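Local structure of protein archease (Thermotoga maritima, 1J5U) at residues I23-I27 and I42-E46; K56-Y60 and D75-E79. The protein binds calcium and probably activates the tRNA-splicing ligase RtcB by promoting its guanylylation, perhaps also acting as a chaperone. All blocks are in the same frame, centred on the assembly; numbering follows the deposited sequence.

Contact 1: residues I23-I27 and I42-E46; sequences IAYEI and ILLEE
Tyr25 OH and Glu46 OE1 make the closest polar approach here, 2.7 Å apart, but the angle is too poor for a hydrogen bond. Glu46 OE1 comes to the hydroxyl end of the ring, at the edge and near the ring plane. The other carboxylate oxygen, OE2, has a weak hydrogen bond to Thr109 OG1.

The rest of the contact is mainly packing. Ile42 lies over one face of the Tyr25 ring; the two side chains lie alongside each other and run opposite ways. Ile42 CG2 forms a CH-pi contact, 3.9 Å from the Tyr25 ring centroid and 24° off the normal. Ile42 CD1 reaches further back toward the strand and touches Tyr25 CG at 3.4 Å. Ile42 CD1 also meets Ile27 CG2 at 3.6 Å. Ile42 thus fills the angle between two side chains that point to the same side of the strand.

Ile23 closes the other end. Its CG1 sits between the backbone N and the carbonyl carbon (chi1 66°), and the extended chain carries Ile23 CD1 out to Glu46 CG, 3.7 Å away. That methyl also lies at the edge of the Tyr25 ring, in its plane.

The Ile23 side chain is about 4 Å from those of the calcium ligands Asp22 and Thr136. Strand 23-29 is an outer strand of a three-stranded antiparallel sheet and pairs with strand 127-135. The order of strand 23-29, helix 32-47 and strands 113-124 and 127-135 is consistent with the SHS2 clan, with strands 50-52, 54-61, 84-92 and 95-105 and helix 66-81 inserted after helix 32-47. Helix 32-47 rests on the three-stranded sheet, its 42-46 segment running at 136° to residues 23-27.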
ATOM      1  N   ILE A  23       9.370   6.332   4.483  1.00 20.01           N
ATOM      2  CA  ILE A  23       8.659   7.301   3.670  1.00 20.96           C
ATOM      3  C   ILE A  23       7.240   7.385   4.171  1.00 20.57           C
ATOM      4  O   ILE A  23       6.673   6.385   4.632  1.00 19.60           O
ATOM      5  CB  ILE A  23       8.668   6.952   2.150  1.00 24.36           C
ATOM      6  CG1 ILE A  23       7.874   5.682   1.877  1.00 24.66           C
ATOM      7  CG2 ILE A  23      10.110   6.772   1.655  1.00 25.42           C
ATOM      8  CD1 ILE A  23       7.779   5.374   0.361  1.00 26.35           C
ATOM      9  N   ALA A  24       6.672   8.587   4.091  1.00 17.56           N
ATOM     10  CA  ALA A  24       5.337   8.824   4.598  1.00 15.39           C
ATOM     11  C   ALA A  24       4.446   9.612   3.661  1.00 16.56           C
ATOM     12  O   ALA A  24       4.909  10.501   2.957  1.00 15.03           O
ATOM     13  CB  ALA A  24       5.430   9.563   5.927  1.00 16.13           C
ATOM     14  N   TYR A  25       3.159   9.270   3.664  1.00 15.30           N
ATOM     15  CA  TYR A  25       2.176   9.989   2.877  1.00 15.37           C
ATOM     16  C   TYR A  25       0.938  10.165   3.717  1.00 14.89           C
ATOM     17  O   TYR A  25       0.680   9.392   4.646  1.00 15.34           O
ATOM     18  CB  TYR A  25       1.731   9.218   1.625  1.00 14.79           C
ATOM     19  CG  TYR A  25       2.817   8.853   0.656  1.00 16.22           C
ATOM     20  CD1 TYR A  25       3.735   7.865   0.968  1.00 18.89           C
ATOM     21  CD2 TYR A  25       2.920   9.489  -0.592  1.00 17.36           C
ATOM     22  CE1 TYR A  25       4.720   7.508   0.084  1.00 21.01           C
ATOM     23  CE2 TYR A  25       3.918   9.133  -1.487  1.00 19.60           C
ATOM     24  CZ  TYR A  25       4.815   8.140  -1.134  1.00 19.62           C
ATOM     25  OH  TYR A  25       5.856   7.786  -1.972  1.00 25.43           O
ATOM     26  N   GLU A  26       0.166  11.187   3.378  1.00 14.21           N
ATOM     27  CA  GLU A  26      -1.109  11.393   4.006  1.00 13.86           C
ATOM     28  C   GLU A  26      -2.059  11.004   2.879  1.00 13.31           C
ATOM     29  O   GLU A  26      -1.968  11.556   1.784  1.00 14.74           O
ATOM     30  CB  GLU A  26      -1.333  12.855   4.366  1.00 15.87           C
ATOM     31  CG  GLU A  26      -2.656  13.102   5.089  1.00 20.36           C
ATOM     32  CD  GLU A  26      -2.675  12.520   6.506  1.00 24.38           C
ATOM     33  OE1 GLU A  26      -1.579  12.387   7.110  1.00 25.97           O
ATOM     34  OE2 GLU A  26      -3.780  12.219   7.023  1.00 24.78           O
ATOM     35  N   ILE A  27      -2.933  10.028   3.120  1.00 13.70           N
ATOM     36  CA  ILE A  27      -3.896   9.630   2.107  1.00 14.30           C
ATOM     37  C   ILE A  27      -5.285  10.047   2.579  1.00 14.23           C
ATOM     38  O   ILE A  27      -5.585  10.061   3.777  1.00 15.26           O
ATOM     39  CB  ILE A  27      -3.863   8.101   1.812  1.00 13.62           C
ATOM     40  CG1 ILE A  27      -4.047   7.300   3.111  1.00 13.84           C
ATOM     41  CG2 ILE A  27      -2.573   7.741   1.099  1.00 13.18           C
ATOM     42  CD1 ILE A  27      -4.150   5.793   2.896  1.00 13.14           C
ATOM     43  N   ILE A  42       0.212   4.791  -4.408  1.00 13.98           N
ATOM     44  CA  ILE A  42       1.531   5.014  -3.826  1.00 14.11           C
ATOM     45  C   ILE A  42       2.519   3.913  -4.226  1.00 15.87           C
ATOM     46  O   ILE A  42       3.641   4.207  -4.665  1.00 13.79           O
ATOM     47  CB  ILE A  42       1.453   5.093  -2.265  1.00 14.45           C
ATOM     48  CG1 ILE A  42       0.726   6.385  -1.834  1.00 12.29           C
ATOM     49  CG2 ILE A  42       2.875   5.040  -1.658  1.00 16.34           C
ATOM     50  CD1 ILE A  42       0.508   6.505  -0.325  1.00 12.43           C
ATOM     51  N   LEU A  43       2.097   2.650  -4.083  1.00 14.29           N
ATOM     52  CA  LEU A  43       2.936   1.506  -4.429  1.00 15.81           C
ATOM     53  C   LEU A  43       3.410   1.534  -5.892  1.00 16.93           C
ATOM     54  O   LEU A  43       4.602   1.338  -6.177  1.00 19.84           O
ATOM     55  CB  LEU A  43       2.183   0.175  -4.134  1.00 13.97           C
ATOM     56  CG  LEU A  43       1.880  -0.144  -2.656  1.00 14.41           C
ATOM     57  CD1 LEU A  43       1.116  -1.477  -2.561  1.00 17.12           C
ATOM     58  CD2 LEU A  43       3.197  -0.236  -1.849  1.00 16.61           C
ATOM     59  N   LEU A  44       2.490   1.789  -6.814  1.00 18.16           N
ATOM     60  CA  LEU A  44       2.801   1.848  -8.249  1.00 18.77           C
ATOM     61  C   LEU A  44       3.723   3.026  -8.601  1.00 21.91           C
ATOM     62  O   LEU A  44       4.677   2.889  -9.378  1.00 21.02           O
ATOM     63  CB  LEU A  44       1.512   2.001  -9.057  1.00 20.93           C
ATOM     64  CG  LEU A  44       0.517   0.843  -8.927  1.00 23.08           C
ATOM     65  CD1 LEU A  44      -0.752   1.141  -9.719  1.00 22.47           C
ATOM     66  CD2 LEU A  44       1.184  -0.417  -9.429  1.00 22.78           C
ATOM     67  N   GLU A  45       3.413   4.177  -8.030  1.00 20.39           N
ATOM     68  CA  GLU A  45       4.183   5.390  -8.277  1.00 23.89           C
ATOM     69  C   GLU A  45       5.576   5.336  -7.653  1.00 23.59           C
ATOM     70  O   GLU A  45       6.573   5.602  -8.323  1.00 23.40           O
ATOM     71  CB  GLU A  45       3.407   6.592  -7.733  1.00 25.26           C
ATOM     72  CG  GLU A  45       4.240   7.850  -7.499  1.00 29.61           C
ATOM     73  CD  GLU A  45       3.488   8.864  -6.647  1.00 30.79           C
ATOM     74  OE1 GLU A  45       2.367   9.240  -7.041  1.00 30.48           O
ATOM     75  OE2 GLU A  45       4.016   9.274  -5.589  1.00 32.17           O
ATOM     76  N   GLU A  46       5.638   4.970  -6.377  1.00 22.12           N
ATOM     77  CA  GLU A  46       6.899   4.909  -5.654  1.00 23.06           C
ATOM     78  C   GLU A  46       7.849   3.877  -6.255  1.00 23.84           C
ATOM     79  O   GLU A  46       9.068   4.107  -6.360  1.00 21.90           O
ATOM     80  CB  GLU A  46       6.604   4.604  -4.177  1.00 25.81           C
ATOM     81  CG  GLU A  46       7.794   4.553  -3.258  1.00 31.44           C
ATOM     82  CD  GLU A  46       8.614   5.820  -3.294  1.00 32.80           C
ATOM     83  OE1 GLU A  46       8.033   6.925  -3.338  1.00 35.75           O
ATOM     84  OE2 GLU A  46       9.845   5.704  -3.266  1.00 35.82           O
TER

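Contact 2: residues K56-Y60 and D75-E79; sequences KEKMY and DWILE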
ATOM      1  N   LYS A  56      -4.893 -11.116 -12.670  1.00 23.58           N
ATOM      2  CA  LYS A  56      -5.067 -12.109 -11.622  1.00 23.27           C
ATOM      3  C   LYS A  56      -5.901 -11.409 -10.544  1.00 23.95           C
ATOM      4  O   LYS A  56      -5.761 -10.192 -10.350  1.00 24.18           O
ATOM      5  CB  LYS A  56      -3.683 -12.493 -11.100  1.00 24.78           C
ATOM      6  CG  LYS A  56      -3.623 -13.087  -9.735  1.00 26.72           C
ATOM      7  CD  LYS A  56      -2.195 -13.496  -9.409  1.00 26.73           C
ATOM      8  CE  LYS A  56      -1.886 -13.250  -7.945  1.00 24.88           C
ATOM      9  NZ  LYS A  56      -0.809 -14.144  -7.444  1.00 22.01           N
ATOM     10  N   GLU A  57      -6.762 -12.141  -9.846  1.00 21.84           N
ATOM     11  CA  GLU A  57      -7.570 -11.491  -8.826  1.00 21.41           C
ATOM     12  C   GLU A  57      -7.621 -12.221  -7.482  1.00 20.55           C
ATOM     13  O   GLU A  57      -7.551 -13.449  -7.417  1.00 21.06           O
ATOM     14  CB  GLU A  57      -8.996 -11.270  -9.363  1.00 23.33           C
ATOM     15  CG  GLU A  57      -9.043 -10.545 -10.689  1.00 23.38           C
ATOM     16  CD  GLU A  57     -10.444 -10.404 -11.255  1.00 21.76           C
ATOM     17  OE1 GLU A  57     -11.222 -11.387 -11.280  1.00 18.92           O
ATOM     18  OE2 GLU A  57     -10.757  -9.298 -11.708  1.00 22.59           O
ATOM     19  N   LYS A  58      -7.760 -11.445  -6.407  1.00 19.20           N
ATOM     20  CA  LYS A  58      -7.849 -11.983  -5.056  1.00 18.59           C
ATOM     21  C   LYS A  58      -8.908 -11.193  -4.311  1.00 19.17           C
ATOM     22  O   LYS A  58      -9.222 -10.055  -4.687  1.00 18.36           O
ATOM     23  CB  LYS A  58      -6.512 -11.851  -4.316  1.00 18.54           C
ATOM     24  CG  LYS A  58      -5.373 -12.586  -4.982  1.00 20.39           C
ATOM     25  CD  LYS A  58      -4.060 -12.367  -4.240  1.00 20.41           C
ATOM     26  CE  LYS A  58      -4.053 -13.085  -2.896  1.00 20.40           C
ATOM     27  NZ  LYS A  58      -2.699 -12.966  -2.221  1.00 21.07           N
HETATM   28  N   MSE A  59      -9.451 -11.805  -3.262  1.00 16.95           N
HETATM   29  CA  MSE A  59     -10.473 -11.190  -2.433  1.00 18.87           C
HETATM   30  C   MSE A  59      -9.868 -10.753  -1.095  1.00 17.89           C
HETATM   31  O   MSE A  59      -8.989 -11.419  -0.543  1.00 17.57           O
HETATM   32  CB  MSE A  59     -11.604 -12.178  -2.108  1.00 19.71           C
HETATM   33  CG  MSE A  59     -12.390 -12.724  -3.281  1.00 21.62           C
HETATM   34 SE   MSE A  59     -13.340 -11.402  -4.338  1.00 29.43          SE
HETATM   35  CE  MSE A  59     -14.006 -10.363  -2.964  1.00 11.49           C
ATOM     36  N   TYR A  60     -10.364  -9.640  -0.582  1.00 16.98           N
ATOM     37  CA  TYR A  60      -9.940  -9.134   0.714  1.00 17.94           C
ATOM     38  C   TYR A  60     -11.192  -8.708   1.452  1.00 18.67           C
ATOM     39  O   TYR A  60     -12.159  -8.256   0.843  1.00 18.59           O
ATOM     40  CB  TYR A  60      -9.010  -7.926   0.550  1.00 15.51           C
ATOM     41  CG  TYR A  60      -7.717  -8.271  -0.108  1.00 13.55           C
ATOM     42  CD1 TYR A  60      -6.660  -8.789   0.634  1.00 14.77           C
ATOM     43  CD2 TYR A  60      -7.546  -8.096  -1.477  1.00 11.95           C
ATOM     44  CE1 TYR A  60      -5.469  -9.124   0.035  1.00 13.45           C
ATOM     45  CE2 TYR A  60      -6.345  -8.437  -2.095  1.00 14.25           C
ATOM     46  CZ  TYR A  60      -5.315  -8.951  -1.327  1.00 12.83           C
ATOM     47  OH  TYR A  60      -4.140  -9.302  -1.929  1.00 13.75           O
ATOM     48  N   ASP A  75      -0.190  -7.517   1.890  1.00 14.07           N
ATOM     49  CA  ASP A  75      -0.339  -8.674   1.032  1.00 15.82           C
ATOM     50  C   ASP A  75      -0.055  -8.227  -0.402  1.00 14.58           C
ATOM     51  O   ASP A  75       0.531  -8.969  -1.169  1.00 15.66           O
ATOM     52  CB  ASP A  75      -1.735  -9.288   1.118  1.00 16.28           C
ATOM     53  CG  ASP A  75      -1.805 -10.589   0.344  1.00 18.88           C
ATOM     54  OD1 ASP A  75      -2.448 -10.649  -0.716  1.00 17.41           O
ATOM     55  OD2 ASP A  75      -1.147 -11.536   0.787  1.00 19.25           O
ATOM     56  N   TRP A  76      -0.436  -6.995  -0.748  1.00 14.07           N
ATOM     57  CA  TRP A  76      -0.160  -6.464  -2.078  1.00 14.67           C
ATOM     58  C   TRP A  76       1.352  -6.373  -2.317  1.00 14.97           C
ATOM     59  O   TRP A  76       1.823  -6.583  -3.426  1.00 14.54           O
ATOM     60  CB  TRP A  76      -0.738  -5.058  -2.265  1.00 14.84           C
ATOM     61  CG  TRP A  76      -2.234  -4.977  -2.298  1.00 13.70           C
ATOM     62  CD1 TRP A  76      -3.126  -6.024  -2.329  1.00 14.56           C
ATOM     63  CD2 TRP A  76      -3.016  -3.780  -2.277  1.00 14.92           C
ATOM     64  NE1 TRP A  76      -4.411  -5.546  -2.323  1.00 12.99           N
ATOM     65  CE2 TRP A  76      -4.375  -4.170  -2.295  1.00 14.93           C
ATOM     66  CE3 TRP A  76      -2.698  -2.404  -2.251  1.00 14.06           C
ATOM     67  CZ2 TRP A  76      -5.426  -3.236  -2.286  1.00 14.84           C
ATOM     68  CZ3 TRP A  76      -3.753  -1.471  -2.248  1.00 13.27           C
ATOM     69  CH2 TRP A  76      -5.096  -1.897  -2.263  1.00 15.20           C
ATOM     70  N   ILE A  77       2.094  -6.004  -1.280  1.00 15.57           N
ATOM     71  CA  ILE A  77       3.552  -5.912  -1.368  1.00 16.04           C
ATOM     72  C   ILE A  77       4.130  -7.328  -1.603  1.00 16.23           C
ATOM     73  O   ILE A  77       5.092  -7.494  -2.340  1.00 17.48           O
ATOM     74  CB  ILE A  77       4.128  -5.281  -0.079  1.00 16.60           C
ATOM     75  CG1 ILE A  77       3.815  -3.767  -0.091  1.00 16.95           C
ATOM     76  CG2 ILE A  77       5.648  -5.546   0.020  1.00 20.20           C
ATOM     77  CD1 ILE A  77       3.846  -3.073   1.285  1.00 18.35           C
ATOM     78  N   LEU A  78       3.523  -8.336  -0.989  1.00 18.52           N
ATOM     79  CA  LEU A  78       3.969  -9.720  -1.165  1.00 19.30           C
ATOM     80  C   LEU A  78       3.714 -10.076  -2.625  1.00 19.93           C
ATOM     81  O   LEU A  78       4.589 -10.617  -3.298  1.00 20.31           O
ATOM     82  CB  LEU A  78       3.197 -10.676  -0.239  1.00 20.90           C
ATOM     83  CG  LEU A  78       3.476 -12.193  -0.360  1.00 22.19           C
ATOM     84  CD1 LEU A  78       4.981 -12.508  -0.134  1.00 21.75           C
ATOM     85  CD2 LEU A  78       2.629 -12.933   0.667  1.00 22.56           C
ATOM     86  N   GLU A  79       2.525  -9.748  -3.125  1.00 18.42           N
ATOM     87  CA  GLU A  79       2.208 -10.033  -4.520  1.00 18.19           C
ATOM     88  C   GLU A  79       3.170  -9.312  -5.450  1.00 20.12           C
ATOM     89  O   GLU A  79       3.579  -9.860  -6.504  1.00 19.72           O
ATOM     90  CB  GLU A  79       0.760  -9.625  -4.848  1.00 15.02           C
ATOM     91  CG  GLU A  79      -0.289 -10.600  -4.306  1.00 17.08           C
ATOM     92  CD  GLU A  79      -0.156 -11.984  -4.929  1.00 16.87           C
ATOM     93  OE1 GLU A  79       0.269 -12.063  -6.104  1.00 18.49           O
ATOM     94  OE2 GLU A  79      -0.487 -12.978  -4.245  1.00 18.93           O
TER
HETATM   95  O   HOH W   1      -0.962 -13.873  -0.180  1.00 33.39           O
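Asp75 OD1 accepts from two donors, Tyr60 OH and Lys58 NZ. The bond from Tyr60 OH to Asp75 OD1 is very short, 2.5 Å, and the carboxylate stands at the edge of the tyrosine ring. Lys58 NZ meets Asp75 OD1 on its syn lone pair at 2.8 Å, as a salt bridge. The second oxygen, Asp75 OD2, accepts from a water at 2.5 Å. That water also takes a weak bond from Lys58 NZ, so it links the two charged groups a second time.

Lys58 NZ has one more acceptor, Glu79 OE2 at 3.0 Å, met on the anti side and out of the carboxylate plane. The lysine therefore bridges two acids one helical turn apart. Glu79 is buried, and both its oxygens are paired: OE1 accepts from Lys56 NZ at 2.7 Å, on the syn side and 29° out of plane. The Glu79 chain bends at chi2 (-63°), which brings its carboxylate between Lys56 and Lys58. Lys56 also makes a cation-pi contact with Trp84. An alanine in place of Glu79 would probably leave Lys56 without this carboxylate partner and Lys58 with Asp75 alone of the two acids.

Beside the charges, Trp76 turns its edge toward the face of the Tyr60 ring, in an offset edge-to-face pair. The planes stand at 82°, and the Tyr60 ring centroid is 5.1 Å from that of the five-membered ring of Trp76.

Every second residue of the strand, Lys56, Lys58 and Tyr60, faces the helix. This is the usual alternation of a strand with a helix packed across its sheet. Strand 54-61 pairs antiparallel with strand 95-105, helix 66-81 packs on that sheet, and the four-residue salt-bridge network lies at this helix-on-sheet interface.

Each contact joins a strand to the helix that follows it. Helix 66-81 is followed directly by its two strands, while those of the first unit come only after the second unit. In both units the first strand pairs with the last. The chemistry differs. Contact 1, nearer the centre of the chain and close to the calcium site, rests mainly on isoleucine and ring packing, with Glu46 close to the tyrosine hydroxyl and Glu45 exposed. Contact 2 lies further out and is held by salt bridges, a short hydrogen bond and water, although Tyr60, Trp76 and Glu79 are buried. Neither is wholly core or surface. The two helices meet where Leu43 CD1 packs on Trp76 CE3 at 3.9 Å.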